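Local coordinates for glutamine amidotransferase domain-containing protein (Thermotoga maritima, PDB 1O1Y) that probably acts as a type 1 glutamine amidotransferase, releasing ammonia from glutamine for transfer to an acceptor that is not identified, at residues 154-160 and 171-176; 127-132 and 161-167. All coordinates share one frame; numbering follows the deposited sequence. Where two conformers were deposited one is given.

Contact 1 (154-160 and 171-176)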
ATOM      1  N   PHE A 154      -8.851   8.032   6.595  1.00 12.17           N
ATOM      2  CA  PHE A 154      -9.238   9.048   5.650  1.00 11.14           C
ATOM      3  C   PHE A 154     -10.719   8.948   5.329  1.00 10.72           C
ATOM      4  O   PHE A 154     -11.349   7.919   5.542  1.00 11.38           O
ATOM      5  CB  PHE A 154      -8.401   8.941   4.352  1.00 11.88           C
ATOM      6  CG  PHE A 154      -8.354   7.546   3.765  1.00 11.69           C
ATOM      7  CD1 PHE A 154      -7.347   6.660   4.120  1.00 18.12           C
ATOM      8  CD2 PHE A 154      -9.352   7.107   2.900  1.00 16.39           C
ATOM      9  CE1 PHE A 154      -7.356   5.349   3.615  1.00 14.50           C
ATOM     10  CE2 PHE A 154      -9.357   5.810   2.390  1.00 15.76           C
ATOM     11  CZ  PHE A 154      -8.367   4.936   2.755  1.00 16.58           C
ATOM     12  N   ASP A 155     -11.250  10.049   4.803  1.00 11.84           N
ATOM     13  CA  ASP A 155     -12.568  10.078   4.170  1.00 11.29           C
ATOM     14  C   ASP A 155     -12.462   9.484   2.769  1.00 11.45           C
ATOM     15  O   ASP A 155     -11.418   9.507   2.143  1.00 11.29           O
ATOM     16  CB  ASP A 155     -13.043  11.493   4.030  1.00 11.10           C
ATOM     17  CG  ASP A 155     -13.485  12.101   5.340  1.00 10.56           C
ATOM     18  OD1 ASP A 155     -13.803  11.328   6.284  1.00 13.56           O
ATOM     19  OD2 ASP A 155     -13.552  13.347   5.486  1.00 12.91           O
ATOM     20  N   LEU A 156     -13.565   8.941   2.273  1.00 10.38           N
ATOM     21  CA  LEU A 156     -13.613   8.426   0.901  1.00 10.29           C
ATOM     22  C   LEU A 156     -13.696   9.582  -0.080  1.00  9.95           C
ATOM     23  O   LEU A 156     -14.582  10.401   0.017  1.00  8.41           O
ATOM     24  CB  LEU A 156     -14.842   7.528   0.745  1.00  9.61           C
ATOM     25  CG  LEU A 156     -15.082   6.846  -0.611  1.00 11.55           C
ATOM     26  CD1 LEU A 156     -14.032   5.812  -0.836  1.00 14.84           C
ATOM     27  CD2 LEU A 156     -16.444   6.231  -0.636  1.00 12.23           C
ATOM     28  N   PRO A 157     -12.754   9.696  -1.020  1.00 10.07           N
ATOM     29  CA  PRO A 157     -12.835  10.792  -1.970  1.00  9.87           C
ATOM     30  C   PRO A 157     -14.115  10.722  -2.779  1.00 10.92           C
ATOM     31  O   PRO A 157     -14.656   9.639  -3.046  1.00 11.52           O
ATOM     32  CB  PRO A 157     -11.639  10.563  -2.882  1.00  9.56           C
ATOM     33  CG  PRO A 157     -10.646   9.813  -2.061  1.00  8.87           C
ATOM     34  CD  PRO A 157     -11.513   8.913  -1.195  1.00 10.77           C
ATOM     35  N   ARG A 158     -14.573  11.882  -3.164  1.00 11.63           N
ATOM     36  CA  ARG A 158     -15.863  12.000  -3.826  1.00 14.24           C
ATOM     37  C   ARG A 158     -15.884  11.154  -5.081  1.00 15.54           C
ATOM     38  O   ARG A 158     -16.857  10.467  -5.370  1.00 16.85           O
ATOM     39  CB  ARG A 158     -16.162  13.437  -4.179  1.00 14.04           C
ATOM     40  CG  ARG A 158     -17.560  13.594  -4.790  1.00 16.84           C
ATOM     41  CD  ARG A 158     -17.922  15.028  -5.146  1.00 24.42           C
ATOM     42  NE  ARG A 158     -16.793  15.681  -5.793  1.00 22.03           N
ATOM     43  CZ  ARG A 158     -16.586  15.728  -7.101  1.00 31.29           C
ATOM     44  NH1 ARG A 158     -17.471  15.224  -7.958  1.00 34.54           N
ATOM     45  NH2 ARG A 158     -15.493  16.327  -7.556  1.00 30.40           N
ATOM     46  N   ARG A 159     -14.828  11.181  -5.852  1.00 15.46           N
ATOM     47  CA  ARG A 159     -14.949  10.425  -7.105  1.00 20.13           C
ATOM     48  C   ARG A 159     -14.653   8.883  -6.958  1.00 16.77           C
ATOM     49  O   ARG A 159     -14.814   8.096  -7.902  1.00 17.19           O
ATOM     50  CB  ARG A 159     -14.059  11.109  -8.144  1.00 21.31           C
ATOM     51  CG  ARG A 159     -14.568  12.518  -8.584  1.00 28.45           C
ATOM     52  CD  ARG A 159     -13.466  13.395  -9.243  1.00 39.81           C
ATOM     53  NE  ARG A 159     -12.384  13.738  -8.295  1.00 37.36           N
ATOM     54  CZ  ARG A 159     -11.171  14.204  -8.633  1.00 40.21           C
ATOM     55  NH1 ARG A 159     -10.827  14.383  -9.910  1.00 48.42           N
ATOM     56  NH2 ARG A 159     -10.289  14.493  -7.681  1.00 36.35           N
ATOM     57  N   ALA A 160     -14.280   8.451  -5.761  1.00 13.26           N
ATOM     58  CA  ALA A 160     -13.805   7.096  -5.557  1.00 12.15           C
ATOM     59  C   ALA A 160     -14.897   6.104  -5.182  1.00 13.39           C
ATOM     60  O   ALA A 160     -15.948   6.466  -4.612  1.00 12.11           O
ATOM     61  CB  ALA A 160     -12.707   7.091  -4.487  1.00 12.15           C
ATOM     62  N   ASN A 171     -13.268   3.199   5.955  1.00 11.69           N
ATOM     63  CA  ASN A 171     -12.525   3.294   4.689  1.00  9.66           C
ATOM     64  C   ASN A 171     -11.191   2.560   4.733  1.00 12.83           C
ATOM     65  O   ASN A 171     -10.220   3.052   5.272  1.00 14.26           O
ATOM     66  CB  ASN A 171     -12.361   4.764   4.300  1.00 12.06           C
ATOM     67  CG  ASN A 171     -13.675   5.475   4.192  1.00 12.60           C
ATOM     68  OD1 ASN A 171     -14.608   4.982   3.535  1.00 13.77           O
ATOM     69  ND2 ASN A 171     -13.774   6.667   4.808  1.00  9.35           N
ATOM     70  N   GLN A 172     -11.199   1.343   4.210  1.00 10.13           N
ATOM     71  CA  GLN A 172      -9.987   0.505   4.184  1.00 10.06           C
ATOM     72  C   GLN A 172      -9.366   0.436   2.813  1.00 10.49           C
ATOM     73  O   GLN A 172      -8.193   0.088   2.689  1.00 11.82           O
ATOM     74  CB  GLN A 172     -10.322  -0.886   4.714  1.00  9.05           C
ATOM     75  CG  GLN A 172     -10.477  -0.882   6.258  1.00  9.83           C
ATOM     76  CD  GLN A 172      -9.179  -0.841   7.035  1.00 12.45           C
ATOM     77  OE1 GLN A 172      -8.099  -0.839   6.430  1.00 15.64           O
ATOM     78  NE2 GLN A 172      -9.277  -0.822   8.389  1.00 11.95           N
ATOM     79  N   GLY A 173     -10.139   0.665   1.770  1.00 11.09           N
ATOM     80  CA  GLY A 173      -9.600   0.592   0.414  1.00 11.23           C
ATOM     81  C   GLY A 173     -10.575   1.200  -0.593  1.00 10.78           C
ATOM     82  O   GLY A 173     -11.801   1.170  -0.386  1.00 11.33           O
ATOM     83  N   PHE A 174     -10.036   1.807  -1.649  1.00  9.90           N
ATOM     84  CA  PHE A 174     -10.836   2.473  -2.644  1.00  8.51           C
ATOM     85  C   PHE A 174     -10.145   2.438  -3.980  1.00  9.12           C
ATOM     86  O   PHE A 174      -8.970   2.181  -4.066  1.00  8.56           O
ATOM     87  CB  PHE A 174     -11.168   3.915  -2.227  1.00  9.89           C
ATOM     88  CG  PHE A 174      -9.963   4.820  -2.159  1.00  9.35           C
ATOM     89  CD1 PHE A 174      -9.205   4.919  -0.997  1.00 12.67           C
ATOM     90  CD2 PHE A 174      -9.570   5.542  -3.278  1.00 10.71           C
ATOM     91  CE1 PHE A 174      -8.098   5.750  -0.955  1.00 13.89           C
ATOM     92  CE2 PHE A 174      -8.455   6.403  -3.225  1.00  9.05           C
ATOM     93  CZ  PHE A 174      -7.717   6.492  -2.066  1.00 10.06           C
ATOM     94  N   VAL A 175     -10.924   2.709  -5.013  1.00  9.77           N
ATOM     95  CA  VAL A 175     -10.434   2.784  -6.374  1.00 11.59           C
ATOM     96  C   VAL A 175     -10.990   4.066  -7.034  1.00 11.39           C
ATOM     97  O   VAL A 175     -12.138   4.492  -6.795  1.00 12.46           O
ATOM     98  CB  VAL A 175     -10.872   1.552  -7.219  0.65 12.03           C
ATOM     99  CG1 VAL A 175     -10.542   1.736  -8.699  0.65 12.59           C
ATOM    100  CG2 VAL A 175     -10.273   0.289  -6.686  0.65  9.34           C
ATOM    101  N   TYR A 176     -10.145   4.686  -7.830  1.00 11.65           N
ATOM    102  CA  TYR A 176     -10.488   5.859  -8.640  1.00 12.53           C
ATOM    103  C   TYR A 176      -9.757   5.691  -9.954  1.00 13.09           C
ATOM    104  O   TYR A 176      -8.555   5.835 -10.012  1.00 11.20           O
ATOM    105  CB  TYR A 176     -10.035   7.144  -7.939  1.00 13.41           C
ATOM    106  CG  TYR A 176     -10.220   8.402  -8.770  1.00 16.25           C
ATOM    107  CD1 TYR A 176     -11.442   9.014  -8.873  1.00 32.70           C
ATOM    108  CD2 TYR A 176      -9.163   8.938  -9.483  1.00 21.56           C
ATOM    109  CE1 TYR A 176     -11.595  10.144  -9.673  1.00 36.78           C
ATOM    110  CE2 TYR A 176      -9.317  10.066 -10.256  1.00 30.32           C
ATOM    111  CZ  TYR A 176     -10.535  10.655 -10.346  1.00 31.04           C
ATOM    112  OH  TYR A 176     -10.701  11.781 -11.128  1.00 49.25           O
TER
HETATM  113  O   HOH W   1     -16.055   8.590   3.980  1.00 30.96           O
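The loop that follows strand 152-154 folds over strand 173-176 of the central mixed sheet, and Phe154 and Phe174 form the apolar heart of this cover. CE2 of Phe154 lies 3.5 Å from CD1 of Phe174, the two ring planes inclined at 71° to each other. Phe174 has its CG between the backbone N and the carbonyl carbon (chi1 66°), a torsion that stands the ring up under the loop. There CD of Pro157 sits over the centre of one face, CD1 of Leu156 comes to 3.7 Å from Phe174 CB, and the methyl of Ala160 touches Phe174 CD2; helix 102-109 adds Leu106. Small and apolar, Ala160 lets the chain come close to the strand, its CA 3.3 Å from Val175 O in a CA-H...O contact.

Asn171 makes the polar link. Its ND2 donates to Phe154 O over 2.8 Å, meeting a lone pair in the carbonyl plane, and also donates to a water that takes the N-H of Leu156. Arg162 holds OD1, so both ends of the amide are engaged and its rotation is fixed. At the far end of the strand from Asn171, Arg159 CB meets the edge of the Tyr176 ring, and its chain, bent at chi3, crosses the ring obliquely so that Tyr176 CZ lies off-centre over one guanidinium face, the planes 60° apart.

Pro157 to Ala160 form a type I beta turn, closed by Ala160 N to Pro157 O at 3.0 Å, which sends the chain into strand 161-165: a loop packed on the mixed sheet of the flavodoxin-like fold, as in type 1 glutamine amidotransferases.

Contact 2 (127-132 and 161-167)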
ATOM      1  N   PHE A 127      -9.576  -8.445  10.172  1.00  9.91           N
ATOM      2  CA  PHE A 127     -10.459  -8.561   8.998  1.00  8.45           C
ATOM      3  C   PHE A 127     -10.753  -7.219   8.320  1.00 10.72           C
ATOM      4  O   PHE A 127     -10.947  -6.188   8.976  1.00 11.09           O
ATOM      5  CB  PHE A 127     -11.793  -9.188   9.418  1.00  7.77           C
ATOM      6  CG  PHE A 127     -11.711 -10.677   9.712  1.00  9.49           C
ATOM      7  CD1 PHE A 127     -11.325 -11.561   8.750  1.00 12.35           C
ATOM      8  CD2 PHE A 127     -12.041 -11.170  10.955  1.00 16.46           C
ATOM      9  CE1 PHE A 127     -11.266 -12.940   8.993  1.00 15.38           C
ATOM     10  CE2 PHE A 127     -11.948 -12.548  11.203  1.00 17.92           C
ATOM     11  CZ  PHE A 127     -11.564 -13.410  10.211  1.00 14.61           C
ATOM     12  N   VAL A 128     -10.877  -7.278   6.997  1.00  9.73           N
ATOM     13  CA  VAL A 128     -11.492  -6.268   6.171  1.00  9.96           C
ATOM     14  C   VAL A 128     -12.535  -6.996   5.355  1.00 11.43           C
ATOM     15  O   VAL A 128     -12.456  -8.207   5.115  1.00 10.05           O
ATOM     16  CB  VAL A 128     -10.509  -5.551   5.209  1.00 11.21           C
ATOM     17  CG1 VAL A 128      -9.544  -4.690   6.039  1.00 11.63           C
ATOM     18  CG2 VAL A 128      -9.776  -6.498   4.299  1.00 14.72           C
ATOM     19  N   GLU A 129     -13.550  -6.255   4.964  1.00  9.39           N
ATOM     20  CA  GLU A 129     -14.644  -6.806   4.193  1.00  9.67           C
ATOM     21  C   GLU A 129     -14.759  -6.053   2.834  1.00  9.47           C
ATOM     22  O   GLU A 129     -14.587  -4.809   2.723  1.00  8.94           O
ATOM     23  CB  GLU A 129     -15.953  -6.695   4.994  1.00  9.28           C
ATOM     24  CG  GLU A 129     -15.927  -7.399   6.369  1.00  8.88           C
ATOM     25  CD  GLU A 129     -15.270  -6.620   7.483  1.00 14.29           C
ATOM     26  OE1 GLU A 129     -15.409  -5.380   7.533  1.00 12.55           O
ATOM     27  OE2 GLU A 129     -14.570  -7.279   8.335  1.00 13.66           O
ATOM     28  N   LYS A 130     -15.008  -6.819   1.801  1.00 10.57           N
ATOM     29  CA  LYS A 130     -15.094  -6.336   0.434  1.00 10.29           C
ATOM     30  C   LYS A 130     -16.498  -5.923   0.059  1.00 11.36           C
ATOM     31  O   LYS A 130     -17.410  -6.701   0.117  1.00 10.39           O
ATOM     32  CB  LYS A 130     -14.505  -7.361  -0.545  1.00 11.78           C
ATOM     33  CG  LYS A 130     -14.292  -6.806  -1.993  1.00 10.97           C
ATOM     34  CD  LYS A 130     -13.799  -7.838  -3.011  1.00 11.94           C
ATOM     35  CE  LYS A 130     -14.875  -8.668  -3.615  1.00 14.80           C
ATOM     36  NZ  LYS A 130     -14.386  -9.502  -4.763  1.00 13.14           N
ATOM     37  N   VAL A 131     -16.647  -4.644  -0.304  1.00 10.79           N
ATOM     38  CA  VAL A 131     -17.928  -4.028  -0.471  1.00 10.68           C
ATOM     39  C   VAL A 131     -18.152  -3.526  -1.908  1.00 11.65           C
ATOM     40  O   VAL A 131     -19.000  -2.700  -2.175  1.00 11.67           O
ATOM     41  CB  VAL A 131     -18.114  -2.891   0.570  1.00 11.50           C
ATOM     42  CG1 VAL A 131     -18.066  -3.449   1.965  1.00  9.97           C
ATOM     43  CG2 VAL A 131     -17.079  -1.791   0.445  1.00  9.92           C
ATOM     44  N   SER A 132     -17.412  -4.089  -2.848  1.00 12.10           N
ATOM     45  CA  SER A 132     -17.538  -3.737  -4.260  1.00 11.60           C
ATOM     46  C   SER A 132     -17.215  -4.921  -5.155  1.00 13.00           C
ATOM     47  O   SER A 132     -16.335  -5.713  -4.833  1.00 13.63           O
ATOM     48  CB  SER A 132     -16.522  -2.636  -4.591  1.00 13.32           C
ATOM     49  OG  SER A 132     -16.507  -2.318  -5.965  1.00 14.16           O
ATOM     50  N   THR A 161     -14.643   4.846  -5.521  1.00 11.44           N
ATOM     51  CA  THR A 161     -15.449   3.715  -5.083  1.00 10.63           C
ATOM     52  C   THR A 161     -14.834   3.072  -3.899  1.00 10.66           C
ATOM     53  O   THR A 161     -13.681   2.680  -3.954  1.00 11.04           O
ATOM     54  CB  THR A 161     -15.519   2.710  -6.232  1.00 13.43           C
ATOM     55  OG1 THR A 161     -16.185   3.364  -7.305  1.00 15.55           O
ATOM     56  CG2 THR A 161     -16.428   1.531  -5.879  1.00 15.37           C
ATOM     57  N   ARG A 162     -15.574   2.932  -2.805  1.00  9.25           N
ATOM     58  CA  ARG A 162     -15.070   2.142  -1.677  1.00  9.03           C
ATOM     59  C   ARG A 162     -15.077   0.665  -2.060  1.00 10.40           C
ATOM     60  O   ARG A 162     -16.070   0.172  -2.581  1.00 10.69           O
ATOM     61  CB  ARG A 162     -15.971   2.282  -0.452  1.00  7.02           C
ATOM     62  CG  ARG A 162     -15.416   1.576   0.797  1.00  8.32           C
ATOM     63  CD  ARG A 162     -16.287   1.701   2.042  1.00 10.66           C
ATOM     64  NE  ARG A 162     -16.391   3.096   2.486  1.00 10.90           N
ATOM     65  CZ  ARG A 162     -17.437   3.898   2.344  1.00 13.39           C
ATOM     66  NH1 ARG A 162     -18.604   3.511   1.786  1.00 11.09           N
ATOM     67  NH2 ARG A 162     -17.315   5.144   2.791  1.00 12.56           N
ATOM     68  N   VAL A 163     -13.956   0.001  -1.842  1.00  8.86           N
ATOM     69  CA  VAL A 163     -13.827  -1.424  -2.118  1.00 10.05           C
ATOM     70  C   VAL A 163     -13.691  -2.249  -0.841  1.00  8.70           C
ATOM     71  O   VAL A 163     -14.121  -3.419  -0.833  1.00  9.05           O
ATOM     72  CB  VAL A 163     -12.675  -1.698  -3.108  1.00 10.94           C
ATOM     73  CG1 VAL A 163     -12.515  -3.206  -3.409  1.00 15.03           C
ATOM     74  CG2 VAL A 163     -12.994  -1.005  -4.429  1.00 14.51           C
ATOM     75  N   PHE A 164     -13.051  -1.704   0.172  1.00 10.39           N
ATOM     76  CA  PHE A 164     -12.938  -2.369   1.450  1.00  9.40           C
ATOM     77  C   PHE A 164     -13.361  -1.501   2.624  1.00 11.48           C
ATOM     78  O   PHE A 164     -13.046  -0.303   2.696  1.00 11.09           O
ATOM     79  CB  PHE A 164     -11.519  -2.875   1.715  1.00  9.90           C
ATOM     80  CG  PHE A 164     -11.040  -3.913   0.713  1.00  9.35           C
ATOM     81  CD1 PHE A 164     -11.351  -5.277   0.877  1.00 12.58           C
ATOM     82  CD2 PHE A 164     -10.340  -3.520  -0.406  1.00 11.09           C
ATOM     83  CE1 PHE A 164     -10.937  -6.220  -0.040  1.00 13.10           C
ATOM     84  CE2 PHE A 164      -9.943  -4.474  -1.322  1.00 10.31           C
ATOM     85  CZ  PHE A 164     -10.255  -5.825  -1.143  1.00 14.07           C
ATOM     86  N   THR A 165     -13.978  -2.161   3.587  1.00 10.40           N
ATOM     87  CA  THR A 165     -14.316  -1.579   4.875  1.00  9.49           C
ATOM     88  C   THR A 165     -13.849  -2.461   6.026  1.00  9.88           C
ATOM     89  O   THR A 165     -13.261  -3.497   5.817  1.00 10.99           O
ATOM     90  CB  THR A 165     -15.835  -1.302   4.901  1.00 10.01           C
ATOM     91  OG1 THR A 165     -16.176  -0.429   5.992  1.00  9.14           O
ATOM     92  CG2 THR A 165     -16.621  -2.572   5.140  1.00 11.45           C
ATOM     93  N   SER A 166     -14.133  -2.032   7.252  1.00 10.11           N
ATOM     94  CA  SER A 166     -13.824  -2.814   8.425  1.00 10.64           C
ATOM     95  C   SER A 166     -14.683  -2.387   9.590  1.00 10.89           C
ATOM     96  O   SER A 166     -15.356  -1.353   9.563  1.00 11.47           O
ATOM     97  CB  SER A 166     -12.362  -2.679   8.820  1.00  9.78           C
ATOM     98  OG  SER A 166     -12.030  -1.351   9.238  1.00 11.00           O
ATOM     99  N   GLU A 167     -14.642  -3.185  10.646  1.00 10.94           N
ATOM    100  CA  GLU A 167     -15.306  -2.803  11.863  1.00 12.90           C
ATOM    101  C   GLU A 167     -14.758  -1.517  12.490  1.00 11.62           C
ATOM    102  O   GLU A 167     -15.536  -0.661  12.909  1.00 11.94           O
ATOM    103  CB  GLU A 167     -15.305  -3.964  12.844  1.00 14.78           C
ATOM    104  CG  GLU A 167     -16.343  -3.791  13.921  1.00 23.67           C
ATOM    105  CD  GLU A 167     -16.610  -5.082  14.633  1.00 36.21           C
ATOM    106  OE1 GLU A 167     -15.852  -5.362  15.584  1.00 42.12           O
ATOM    107  OE2 GLU A 167     -17.545  -5.812  14.221  1.00 28.16           O
TER
HETATM  108  O   HOH W   2     -18.850   0.350  -2.307  1.00 36.48           O
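Glu129 and Thr165 exchange two backbone hydrogen bonds, Glu129 N to Thr165 O and Thr165 N to Glu129 O, each 2.9 Å, making them an antiparallel hydrogen-bonded pair. A third bond, from Val131 N to Val163 O, continues the pairing past the end of strand 127-130; its donor stands 45° out of the carbonyl plane.

Between these bonds lies the non-hydrogen-bonded pair of Lys130 and Phe164. The first methylenes of the lysine cross the ring obliquely, CB 3.8 Å from Phe164 CE1, while its far end turns away to place NZ on the carbonyls of Phe137 and Phe140. Val128 CG2 reaches Phe164 CD1 at 4.0 Å, a branched apolar group suited to this buried flank. The rings of Phe137 and Phe184 meet Phe164 edge-to-face, so an alanine here would probably leave both without their aromatic partner and open a gap beside Val128 and the lysine methylenes.

On the face bearing Glu129 and Thr165, the threonine's CG2 lies between its backbone N and carbonyl carbon (chi1 -165° for OG1) and meets CG1 of Val131 at 3.6 Å, the two side chains crossing at about a right angle; OG1 is left to bond Glu170 O. Val131 CG2 also packs on CG of Arg162. Beyond them a water donates to both Val131 O and Arg162 O, bridging the backbones where direct pairing has ended.

Strand 161-165 has a classic beta bulge at Val163 and Phe164, both facing Gly173 of the next strand. The contact is thus backbone-bonded through its middle and apolar around Phe164; Lys130 and Thr165, within the pairing itself, use their methylenes and methyl for packing and give their polar ends to carbonyls outside it.

How the contacts relate
Strand 161-165 joins the two contacts: it starts where the covering loop of contact 1 ends, and it lies in the sheet between strands 173-176 and 125-130. The centres are about 11 Å apart, yet they touch. Val175 O is 2.8 Å from Thr161 N, a probable backbone hydrogen bond, and Asn171 OD1 is 2.8 Å from Arg162 NE, so the asparagine that secures contact 1 also steadies an arginine of contact 2. Leu156 CD2 packs on the same guanidinium, 3.7 Å from Arg162 NH2. In contact 1, Phe154 and Phe174 pack on helix 102-109, just after Cys100, here oxidised to cysteinesulfonic acid and probably the family's nucleophile.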